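Local coordinates for protein benzoylformate decarboxylase (Mycobacterium smegmatis, PDB 4Q9D) that belongs to the thiamine pyrophosphate enzyme family and carries a magnesium ion in its C-terminal cofactor-binding domain, at residues V413-G418 with R426-T431; W445-A448 with P453-F456; Q62-P67 with R420-D425; W407-A412 with I441-T446. One frame throughout, in Å; residues are numbered along the deposited sequence.

Interaction 1: residues V413-G418 with R426-T431; sequences VGIALG and RTVVAT
The torsions of I415 and V428 each turn a CG2 methyl into the gap between helix and strand. In I415 the CG1 arm lies beside the backbone N (chi1 -70°), which leaves CG2 opposite that nitrogen and facing the strand. In V428 it is CG1 that stands opposite the nitrogen (chi1 175°), and CG2 is the branch turned to the helix. The two methyls meet at 3.9 Å, I415 CG2 to V428 CG2, with the side chains at roughly a right angle, so each is met by the tip of one branch rather than along its length. V428 CG2 also rests near A416 CB, 4.2 Å away. Alanine suits that place because its single methyl lets the helix come close: the A416 and V428 CA atoms are only 6.6 Å apart. The beta-branched valine suits the strand, where its short, stiff side chain packs between strand and helix. R426 enters from the loop just before the strand on an extended chain, and its NH2 lies 3.9 Å from I415 CG2. This is a van der Waals contact between a methyl and the charged end, oblique to the guanidinium, whose charge is met elsewhere: NE forms a salt bridge with D419 OD2, and NH1 bonds to A395 O. I415 and V428 both reach V375 of the neighbouring strand 373-377, while A416 touches I454 on the other side of 428-433. Helix 408-421 is the crossover helix between strand 397-399 and strand 428-433, parallel strands with 373-377 between them, a beta-alpha-beta unit of the thiamine pyrophosphate-binding domain.

Interaction 2: residues W445-A448 with P453-F456; sequences WTAA and PIVF
From W445 to A448 the helix presents one residue, A447, to I454 and F456 on the strand. W445 faces the other way, toward a subunit interface: its NE1 bonds to P485 O of the second subunit and its ring packs on G486 of that subunit. T446 follows, with its hydroxyl bonded to L46 O, so its polar group is satisfied within the chain although the residue is buried. A447 then points its methyl at the strand. Its CB lies 4.2 Å from I454 CD1, and at the same distance of 4.2 Å A447 CB meets F456 CE2, coming in at the ring edge and near the ring plane. Alanine fits here because a single methyl can touch both the I454 tip and the F456 ring edge, which lie side by side on the strand. I454 and F456 are two residues apart on the strand, so both side chains emerge from the same side of the sheet. I454 reaches the helix with its longer arm, CG1 beside the backbone N (chi1 -53°) and CD1 carried on in an extended line. Its other branch, CG2, lies 3.4 Å above one face of the F456 ring, offset toward the rim, and probably helps to limit the turning of the ring. V413 of helix 408-421 and P522 also touch A447. The contact thus belongs to the link from strand 428-433 through helices 434-439 and 443-449 to strand 454-460, its neighbour in the parallel sheet: a beta-alpha-beta crossover of the C-terminal thiamine pyrophosphate-binding domain.

Interaction 3: residues Q62-P67 with R420-D425; sequences QATGKP and RARGVD
The backbones of A63, T64 and R422 converge where two helices end, with the T64 and R422 CA atoms 6.3 Å apart. Both chains then turn through a glycine: G65 and G423 have positive phi (66° and 77°), which glycine tolerates far better than other residues. G423 is the C-prime residue of a Schellman motif that closes its helix, V424 N going to D419 O and G423 N, more weakly, to R420 O. R422 carries the side-chain contact. Its CG stands between backbone N and carbonyl carbon (chi1 67°), and from there the extended chain runs past the end of the other helix. CD lies 3.2 Å from A63 O and 4.0 Å from T64 CA. The guanidinium receives the same A63 oxygen over one face, 3.0 Å above its plane and offset toward the rim. Although R422 NE is only 3.2 Å from A63 O, the angle is too poor for a hydrogen bond; the approach is over the face, and is probably favoured by the charge of the arginine near a helix C-terminal carbonyl. V424 CG2 covers the opposite face, 3.7 Å above the centre, so the planar group is sandwiched between an oxygen and a methyl. R422 NH2 forms a salt bridge with D419 OD1. A63 has a small methyl, which leaves room for the arginine, and T64 bonds through OG1 to F60 O. Helix 50-64 of the N-terminal domain thus meets the end of helix 408-421 of the C-terminal domain, just ahead of strands 68-72 and 428-433.

Interaction 4: residues W407-A412 with I441-T446; sequences WGVPAA and IQAIWT
A443 meets P410 and V409 across the contact, and A443 and P410 have the nearest CA atoms of the two segments, 5.1 Å apart. The single methyl of alanine suits so close an approach: its CB lies 3.7 Å from P410 CB and 4.0 Å from V409 CG1. Proline suits the other side, being near the beginning of its helix, where its lack of an N-H costs nothing, and its ring gives a compact, rigid surface. I444 follows, with CG1 between backbone N and carbonyl carbon (chi1 68°), so that the CG2 branch is left to face the other helix. I444 CG2 touches V409 CG1 at 3.7 Å, the two side chains lying aslant. With CG1 opposite the backbone N (chi1 170°), V409 turns that branch to A443 and I444. V409 and I444 also both pack on F437 of helix 434-439 and on F456 of strand 454-460. P410 and A443 further touch A55 and S52 of helix 50-64, so the contact is closed by an N-terminal-domain helix on one side and by the central sheet on another.

How the interactions relate
Helix 408-421 runs through interactions 1, 3 and 4, while helix 443-449 joins interactions 2 and 4. Interactions 1, 2 and 4 are buried and made almost wholly of methyl and ring contacts; interactions 1 and 2 hold helices against neighbouring strands of one parallel sheet, tied together by V428 O to V455 N and A430 N to V455 O, whereas interaction 4 packs helix on helix. Interaction 3 lies nearer the surface and joins two domains, and there the chemistry turns polar, an arginine over a carbonyl oxygen. The guanidinium groups of R426 in interaction 1 and R422 in interaction 3, close together, share the carboxylate of D419.

Interaction 1: residues V413-G418 with R426-T431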
loop_
_atom_site.group_PDB
_atom_site.type_symbol
_atom_site.label_atom_id
_atom_site.label_comp_id
_atom_site.label_asym_id
_atom_site.label_seq_id
_atom_site.Cartn_x
_atom_site.Cartn_y
_atom_site.Cartn_z
ATOM N N VAL B 413 -28.104 4.907 -17.267
ATOM C CA VAL B 413 -28.237 6.355 -17.343
ATOM C C VAL B 413 -27.019 6.913 -18.092
ATOM O O VAL B 413 -27.151 7.745 -18.992
ATOM C CB VAL B 413 -28.313 6.994 -15.928
ATOM C CG1 VAL B 413 -28.427 8.538 -16.027
ATOM C CG2 VAL B 413 -29.493 6.442 -15.150
ATOM N N GLY B 414 -25.824 6.440 -17.724
ATOM C CA GLY B 414 -24.613 6.817 -18.442
ATOM C C GLY B 414 -24.619 6.457 -19.928
ATOM O O GLY B 414 -24.209 7.250 -20.764
ATOM N N ILE B 415 -25.071 5.245 -20.256
ATOM C CA ILE B 415 -25.142 4.818 -21.651
ATOM C C ILE B 415 -26.093 5.707 -22.453
ATOM O O ILE B 415 -25.780 6.124 -23.565
ATOM C CB ILE B 415 -25.585 3.329 -21.756
ATOM C CG1 ILE B 415 -24.458 2.406 -21.253
ATOM C CG2 ILE B 415 -25.952 2.980 -23.208
ATOM C CD1 ILE B 415 -24.985 1.043 -20.662
ATOM N N ALA B 416 -27.253 6.015 -21.881
ATOM C CA ALA B 416 -28.204 6.871 -22.601
ATOM C C ALA B 416 -27.674 8.304 -22.768
ATOM O O ALA B 416 -27.851 8.914 -23.831
ATOM C CB ALA B 416 -29.570 6.865 -21.916
ATOM N N LEU B 417 -27.007 8.836 -21.738
ATOM C CA LEU B 417 -26.340 10.140 -21.869
ATOM C C LEU B 417 -25.290 10.055 -22.955
ATOM O O LEU B 417 -25.131 10.980 -23.741
ATOM C CB LEU B 417 -25.682 10.569 -20.554
ATOM C CG LEU B 417 -26.660 11.053 -19.494
ATOM C CD1 LEU B 417 -26.005 11.080 -18.097
ATOM C CD2 LEU B 417 -27.195 12.429 -19.883
ATOM N N GLY B 418 -24.578 8.932 -22.996
ATOM C CA GLY B 418 -23.572 8.718 -24.023
ATOM C C GLY B 418 -24.172 8.689 -25.414
ATOM O O GLY B 418 -23.650 9.336 -26.315
ATOM N N ARG B 426 -31.534 5.765 -29.732
ATOM C CA ARG B 426 -32.003 4.416 -29.451
ATOM C C ARG B 426 -32.472 4.396 -28.030
ATOM O O ARG B 426 -32.251 5.360 -27.261
ATOM C CB ARG B 426 -30.898 3.377 -29.669
ATOM C CG ARG B 426 -29.828 3.384 -28.589
ATOM C CD ARG B 426 -28.773 2.304 -28.799
ATOM N NE ARG B 426 -27.648 2.563 -27.916
ATOM C CZ ARG B 426 -26.549 1.823 -27.852
ATOM N NH1 ARG B 426 -26.397 0.762 -28.632
ATOM N NH2 ARG B 426 -25.596 2.149 -26.997
ATOM N N THR B 427 -33.138 3.306 -27.689
ATOM C CA THR B 427 -33.657 3.134 -26.357
ATOM C C THR B 427 -32.757 2.167 -25.602
ATOM O O THR B 427 -32.153 1.260 -26.185
ATOM C CB THR B 427 -35.141 2.665 -26.363
ATOM O OG1 THR B 427 -35.945 3.674 -26.980
ATOM C CG2 THR B 427 -35.670 2.469 -24.935
ATOM N N VAL B 428 -32.633 2.417 -24.306
ATOM C CA VAL B 428 -31.947 1.499 -23.413
ATOM C C VAL B 428 -32.997 0.749 -22.616
ATOM O O VAL B 428 -33.862 1.357 -21.960
ATOM C CB VAL B 428 -30.993 2.230 -22.438
ATOM C CG1 VAL B 428 -30.388 1.215 -21.425
ATOM C CG2 VAL B 428 -29.898 2.915 -23.213
ATOM N N VAL B 429 -32.931 -0.572 -22.695
ATOM C CA VAL B 429 -33.821 -1.432 -21.928
ATOM C C VAL B 429 -32.971 -2.160 -20.888
ATOM O O VAL B 429 -32.049 -2.902 -21.222
ATOM C CB VAL B 429 -34.520 -2.452 -22.841
ATOM C CG1 VAL B 429 -35.372 -3.454 -21.999
ATOM C CG2 VAL B 429 -35.354 -1.706 -23.895
ATOM N N ALA B 430 -33.282 -1.927 -19.625
ATOM C CA ALA B 430 -32.504 -2.473 -18.535
ATOM C C ALA B 430 -33.390 -3.432 -17.781
ATOM O O ALA B 430 -34.438 -3.041 -17.272
ATOM C CB ALA B 430 -31.997 -1.319 -17.592
ATOM N N THR B 431 -32.982 -4.691 -17.709
ATOM C CA THR B 431 -33.748 -5.655 -16.938
ATOM C C THR B 431 -33.002 -5.919 -15.635
ATOM O O THR B 431 -31.896 -6.475 -15.639
ATOM C CB THR B 431 -34.008 -6.964 -17.736
ATOM O OG1 THR B 431 -32.758 -7.601 -18.014
ATOM C CG2 THR B 431 -34.731 -6.642 -19.071
#

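Interaction 2: residues W445-A448 with P453-F456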
loop_
_atom_site.group_PDB
_atom_site.type_symbol
_atom_site.label_atom_id
_atom_site.label_comp_id
_atom_site.label_asym_id
_atom_site.label_seq_id
_atom_site.Cartn_x
_atom_site.Cartn_y
_atom_site.Cartn_z
ATOM N N TRP B 445 -33.152 9.136 -10.657
ATOM C CA TRP B 445 -33.452 10.568 -10.553
ATOM C C TRP B 445 -32.717 11.304 -11.653
ATOM O O TRP B 445 -33.266 12.207 -12.277
ATOM C CB TRP B 445 -33.032 11.115 -9.174
ATOM C CG TRP B 445 -33.265 12.579 -9.003
ATOM C CD1 TRP B 445 -34.452 13.190 -8.696
ATOM C CD2 TRP B 445 -32.286 13.627 -9.098
ATOM N NE1 TRP B 445 -34.272 14.549 -8.611
ATOM C CE2 TRP B 445 -32.960 14.851 -8.849
ATOM C CE3 TRP B 445 -30.911 13.655 -9.391
ATOM C CZ2 TRP B 445 -32.305 16.100 -8.879
ATOM C CZ3 TRP B 445 -30.248 14.906 -9.404
ATOM C CH2 TRP B 445 -30.953 16.101 -9.150
ATOM N N THR B 446 -31.462 10.931 -11.877
ATOM C CA THR B 446 -30.680 11.529 -12.959
ATOM C C THR B 446 -31.307 11.208 -14.323
ATOM O O THR B 446 -31.328 12.058 -15.214
ATOM C CB THR B 446 -29.212 11.033 -12.911
ATOM O OG1 THR B 446 -28.654 11.333 -11.635
ATOM C CG2 THR B 446 -28.351 11.698 -14.000
ATOM N N ALA B 447 -31.817 9.985 -14.490
ATOM C CA ALA B 447 -32.510 9.629 -15.738
ATOM C C ALA B 447 -33.721 10.568 -15.956
ATOM O O ALA B 447 -33.948 11.072 -17.056
ATOM C CB ALA B 447 -32.976 8.136 -15.698
ATOM N N ALA B 448 -34.489 10.809 -14.898
ATOM C CA ALA B 448 -35.669 11.658 -15.031
ATOM C C ALA B 448 -35.259 13.101 -15.273
ATOM O O ALA B 448 -35.808 13.748 -16.159
ATOM C CB ALA B 448 -36.567 11.549 -13.822
ATOM N N PRO B 453 -34.205 8.178 -22.603
ATOM C CA PRO B 453 -35.063 7.084 -23.084
ATOM C C PRO B 453 -34.572 5.760 -22.524
ATOM O O PRO B 453 -33.943 4.942 -23.217
ATOM C CB PRO B 453 -34.891 7.129 -24.613
ATOM C CG PRO B 453 -33.449 7.621 -24.781
ATOM C CD PRO B 453 -33.224 8.615 -23.621
ATOM N N ILE B 454 -34.898 5.540 -21.256
ATOM C CA ILE B 454 -34.546 4.309 -20.598
ATOM C C ILE B 454 -35.802 3.661 -20.038
ATOM O O ILE B 454 -36.599 4.302 -19.347
ATOM C CB ILE B 454 -33.561 4.536 -19.441
ATOM C CG1 ILE B 454 -32.331 5.331 -19.910
ATOM C CG2 ILE B 454 -33.162 3.184 -18.828
ATOM C CD1 ILE B 454 -31.437 5.715 -18.742
ATOM N N VAL B 455 -35.967 2.381 -20.331
ATOM C CA VAL B 455 -37.062 1.616 -19.753
ATOM C C VAL B 455 -36.453 0.626 -18.783
ATOM O O VAL B 455 -35.754 -0.302 -19.196
ATOM C CB VAL B 455 -37.868 0.846 -20.841
ATOM C CG1 VAL B 455 -39.018 0.099 -20.192
ATOM C CG2 VAL B 455 -38.377 1.816 -21.923
ATOM N N PHE B 456 -36.681 0.845 -17.494
ATOM C CA PHE B 456 -36.165 -0.047 -16.457
ATOM C C PHE B 456 -37.254 -1.096 -16.211
ATOM O O PHE B 456 -38.353 -0.759 -15.759
ATOM C CB PHE B 456 -35.913 0.731 -15.138
ATOM C CG PHE B 456 -34.849 1.811 -15.245
ATOM C CD1 PHE B 456 -33.492 1.490 -15.181
ATOM C CD2 PHE B 456 -35.207 3.136 -15.417
ATOM C CE1 PHE B 456 -32.497 2.489 -15.272
ATOM C CE2 PHE B 456 -34.217 4.155 -15.514
ATOM C CZ PHE B 456 -32.865 3.817 -15.454
#

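Interaction 3: residues Q62-P67 with R420-D425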
loop_
_atom_site.group_PDB
_atom_site.type_symbol
_atom_site.label_atom_id
_atom_site.label_comp_id
_atom_site.label_asym_id
_atom_site.label_seq_id
_atom_site.Cartn_x
_atom_site.Cartn_y
_atom_site.Cartn_z
ATOM N N GLN B 62 -18.171 3.862 -21.874
ATOM C CA GLN B 62 -18.265 2.671 -22.709
ATOM C C GLN B 62 -19.092 2.930 -23.969
ATOM O O GLN B 62 -18.736 2.468 -25.032
ATOM C CB GLN B 62 -18.848 1.514 -21.934
ATOM C CG GLN B 62 -17.867 0.925 -20.930
ATOM C CD GLN B 62 -18.265 -0.450 -20.477
ATOM O OE1 GLN B 62 -18.389 -1.378 -21.298
ATOM N NE2 GLN B 62 -18.440 -0.616 -19.154
ATOM N N ALA B 63 -20.186 3.681 -23.826
ATOM C CA ALA B 63 -21.075 3.995 -24.951
ATOM C C ALA B 63 -20.430 4.972 -25.937
ATOM O O ALA B 63 -20.599 4.838 -27.140
ATOM C CB ALA B 63 -22.374 4.567 -24.444
ATOM N N THR B 64 -19.683 5.950 -25.428
ATOM C CA THR B 64 -19.030 6.921 -26.301
ATOM C C THR B 64 -17.698 6.398 -26.856
ATOM O O THR B 64 -17.203 6.921 -27.840
ATOM C CB THR B 64 -18.766 8.290 -25.596
ATOM O OG1 THR B 64 -17.994 8.078 -24.410
ATOM C CG2 THR B 64 -20.067 8.974 -25.203
ATOM N N GLY B 65 -17.122 5.363 -26.245
ATOM C CA GLY B 65 -15.791 4.920 -26.645
ATOM C C GLY B 65 -14.732 5.974 -26.335
ATOM O O GLY B 65 -13.715 6.073 -27.015
ATOM N N LYS B 66 -14.979 6.771 -25.299
ATOM C CA LYS B 66 -14.072 7.857 -24.929
ATOM C C LYS B 66 -13.964 7.922 -23.422
ATOM O O LYS B 66 -14.892 7.504 -22.725
ATOM C CB LYS B 66 -14.648 9.192 -25.440
ATOM C CG LYS B 66 -14.629 9.286 -26.951
ATOM C CD LYS B 66 -15.232 10.588 -27.456
ATOM C CE LYS B 66 -14.999 10.705 -28.991
ATOM N NZ LYS B 66 -15.534 11.980 -29.548
ATOM N N PRO B 67 -12.856 8.484 -22.905
ATOM C CA PRO B 67 -12.674 8.580 -21.445
ATOM C C PRO B 67 -13.670 9.547 -20.841
ATOM O O PRO B 67 -14.226 10.375 -21.552
ATOM C CB PRO B 67 -11.225 9.085 -21.293
ATOM C CG PRO B 67 -10.927 9.800 -22.576
ATOM C CD PRO B 67 -11.742 9.084 -23.658
ATOM N N ARG B 420 -26.880 10.055 -26.436
ATOM C CA ARG B 420 -27.305 11.405 -26.782
ATOM C C ARG B 420 -26.107 12.287 -27.170
ATOM O O ARG B 420 -26.174 12.994 -28.167
ATOM C CB ARG B 420 -28.135 12.033 -25.657
ATOM C CG ARG B 420 -28.354 13.527 -25.817
ATOM C CD ARG B 420 -29.154 14.091 -24.655
ATOM N NE ARG B 420 -30.469 13.447 -24.478
ATOM C CZ ARG B 420 -31.250 13.668 -23.418
ATOM N NH1 ARG B 420 -30.827 14.474 -22.448
ATOM N NH2 ARG B 420 -32.437 13.078 -23.296
ATOM N N ALA B 421 -25.003 12.214 -26.420
ATOM C CA ALA B 421 -23.794 12.958 -26.788
ATOM C C ALA B 421 -23.206 12.545 -28.146
ATOM O O ALA B 421 -22.701 13.394 -28.872
ATOM C CB ALA B 421 -22.721 12.850 -25.698
ATOM N N ARG B 422 -23.258 11.261 -28.498
ATOM C CA ARG B 422 -22.608 10.816 -29.741
ATOM C C ARG B 422 -23.584 10.754 -30.925
ATOM O O ARG B 422 -23.238 10.248 -31.991
ATOM C CB ARG B 422 -21.939 9.447 -29.560
ATOM C CG ARG B 422 -22.917 8.313 -29.325
ATOM C CD ARG B 422 -22.312 7.135 -28.542
ATOM N NE ARG B 422 -23.254 6.007 -28.484
ATOM C CZ ARG B 422 -23.220 4.985 -29.329
ATOM N NH1 ARG B 422 -22.271 4.952 -30.270
ATOM N NH2 ARG B 422 -24.115 4.000 -29.232
ATOM N N GLY B 423 -24.806 11.239 -30.718
ATOM C CA GLY B 423 -25.784 11.341 -31.790
ATOM C C GLY B 423 -26.448 10.032 -32.185
ATOM O O GLY B 423 -26.909 9.891 -33.303
ATOM N N VAL B 424 -26.508 9.074 -31.269
ATOM C CA VAL B 424 -27.217 7.819 -31.528
ATOM C C VAL B 424 -28.579 7.808 -30.860
ATOM O O VAL B 424 -28.704 8.001 -29.652
ATOM C CB VAL B 424 -26.386 6.608 -31.103
ATOM C CG1 VAL B 424 -27.247 5.344 -31.052
ATOM C CG2 VAL B 424 -25.235 6.443 -32.070
ATOM N N ASP B 425 -29.604 7.585 -31.668
ATOM C CA ASP B 425 -30.992 7.630 -31.219
ATOM C C ASP B 425 -31.476 6.201 -30.987
ATOM O O ASP B 425 -31.778 5.489 -31.928
ATOM C CB ASP B 425 -31.844 8.333 -32.294
ATOM C CG ASP B 425 -33.354 8.269 -32.023
ATOM O OD1 ASP B 425 -33.786 8.151 -30.862
ATOM O OD2 ASP B 425 -34.124 8.362 -33.001
#

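Interaction 4: residues W407-A412 with I441-T446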
loop_
_atom_site.group_PDB
_atom_site.type_symbol
_atom_site.label_atom_id
_atom_site.label_comp_id
_atom_site.label_asym_id
_atom_site.label_seq_id
_atom_site.Cartn_x
_atom_site.Cartn_y
_atom_site.Cartn_z
ATOM N N TRP B 407 -24.767 -1.818 -10.475
ATOM C CA TRP B 407 -24.058 -1.190 -11.600
ATOM C C TRP B 407 -25.020 -0.812 -12.739
ATOM O O TRP B 407 -24.930 0.269 -13.331
ATOM C CB TRP B 407 -22.941 -2.118 -12.140
ATOM C CG TRP B 407 -22.130 -1.486 -13.237
ATOM C CD1 TRP B 407 -21.050 -0.652 -13.075
ATOM C CD2 TRP B 407 -22.336 -1.604 -14.664
ATOM N NE1 TRP B 407 -20.567 -0.260 -14.304
ATOM C CE2 TRP B 407 -21.334 -0.822 -15.297
ATOM C CE3 TRP B 407 -23.259 -2.306 -15.467
ATOM C CZ2 TRP B 407 -21.222 -0.719 -16.704
ATOM C CZ3 TRP B 407 -23.161 -2.201 -16.862
ATOM C CH2 TRP B 407 -22.149 -1.411 -17.468
ATOM N N GLY B 408 -25.940 -1.716 -13.066
ATOM C CA GLY B 408 -26.695 -1.574 -14.311
ATOM C C GLY B 408 -27.612 -0.367 -14.368
ATOM O O GLY B 408 -27.807 0.240 -15.430
ATOM N N VAL B 409 -28.177 0.000 -13.226
ATOM C CA VAL B 409 -29.093 1.135 -13.204
ATOM C C VAL B 409 -28.355 2.451 -13.535
ATOM O O VAL B 409 -28.723 3.165 -14.451
ATOM C CB VAL B 409 -29.877 1.234 -11.842
ATOM C CG1 VAL B 409 -30.652 2.554 -11.747
ATOM C CG2 VAL B 409 -30.858 0.061 -11.687
ATOM N N PRO B 410 -27.299 2.791 -12.772
ATOM C CA PRO B 410 -26.564 4.020 -13.160
ATOM C C PRO B 410 -25.835 3.897 -14.498
ATOM O O PRO B 410 -25.750 4.891 -15.230
ATOM C CB PRO B 410 -25.576 4.254 -11.990
ATOM C CG PRO B 410 -25.472 2.879 -11.274
ATOM C CD PRO B 410 -26.898 2.277 -11.457
ATOM N N ALA B 411 -25.293 2.719 -14.821
ATOM C CA ALA B 411 -24.665 2.533 -16.135
ATOM C C ALA B 411 -25.656 2.785 -17.278
ATOM O O ALA B 411 -25.295 3.366 -18.308
ATOM C CB ALA B 411 -24.060 1.119 -16.257
ATOM N N ALA B 412 -26.899 2.339 -17.108
ATOM C CA ALA B 412 -27.926 2.619 -18.119
ATOM C C ALA B 412 -28.110 4.133 -18.351
ATOM O O ALA B 412 -28.298 4.576 -19.481
ATOM C CB ALA B 412 -29.264 1.979 -17.725
ATOM N N ILE B 441 -30.545 2.790 -6.652
ATOM C CA ILE B 441 -31.858 3.249 -7.050
ATOM C C ILE B 441 -31.915 4.762 -7.307
ATOM O O ILE B 441 -32.605 5.205 -8.229
ATOM C CB ILE B 441 -32.954 2.780 -6.023
ATOM C CG1 ILE B 441 -34.370 2.860 -6.632
ATOM C CG2 ILE B 441 -32.830 3.498 -4.674
ATOM C CD1 ILE B 441 -35.409 2.035 -5.783
ATOM N N GLN B 442 -31.150 5.552 -6.554
ATOM C CA GLN B 442 -31.183 7.018 -6.730
ATOM C C GLN B 442 -30.717 7.448 -8.114
ATOM O O GLN B 442 -30.964 8.590 -8.525
ATOM C CB GLN B 442 -30.337 7.758 -5.657
ATOM C CG GLN B 442 -30.516 7.213 -4.214
ATOM C CD GLN B 442 -29.460 6.166 -3.879
ATOM O OE1 GLN B 442 -29.146 5.311 -4.713
ATOM N NE2 GLN B 442 -28.864 6.265 -2.675
ATOM N N ALA B 443 -30.002 6.573 -8.826
ATOM C CA ALA B 443 -29.554 6.956 -10.172
ATOM C C ALA B 443 -30.751 7.272 -11.086
ATOM O O ALA B 443 -30.591 7.993 -12.044
ATOM C CB ALA B 443 -28.679 5.875 -10.810
ATOM N N ILE B 444 -31.936 6.707 -10.814
ATOM C CA ILE B 444 -33.058 6.937 -11.728
ATOM C C ILE B 444 -33.512 8.416 -11.715
ATOM O O ILE B 444 -34.123 8.900 -12.665
ATOM C CB ILE B 444 -34.243 5.979 -11.474
ATOM C CG1 ILE B 444 -34.914 6.271 -10.148
ATOM C CG2 ILE B 444 -33.777 4.518 -11.510
ATOM C CD1 ILE B 444 -35.995 5.213 -9.810
ATOM N N TRP B 445 -33.152 9.136 -10.657
ATOM C CA TRP B 445 -33.452 10.568 -10.553
ATOM C C TRP B 445 -32.717 11.304 -11.653
ATOM O O TRP B 445 -33.266 12.207 -12.277
ATOM C CB TRP B 445 -33.032 11.115 -9.174
ATOM C CG TRP B 445 -33.265 12.579 -9.003
ATOM C CD1 TRP B 445 -34.452 13.190 -8.696
ATOM C CD2 TRP B 445 -32.286 13.627 -9.098
ATOM N NE1 TRP B 445 -34.272 14.549 -8.611
ATOM C CE2 TRP B 445 -32.960 14.851 -8.849
ATOM C CE3 TRP B 445 -30.911 13.655 -9.391
ATOM C CZ2 TRP B 445 -32.305 16.100 -8.879
ATOM C CZ3 TRP B 445 -30.248 14.906 -9.404
ATOM C CH2 TRP B 445 -30.953 16.101 -9.150
ATOM N N THR B 446 -31.462 10.931 -11.877
ATOM C CA THR B 446 -30.680 11.529 -12.959
ATOM C C THR B 446 -31.307 11.208 -14.323
ATOM O O THR B 446 -31.328 12.058 -15.214
ATOM C CB THR B 446 -29.212 11.033 -12.911
ATOM O OG1 THR B 446 -28.654 11.333 -11.635
ATOM C CG2 THR B 446 -28.351 11.698 -14.000
#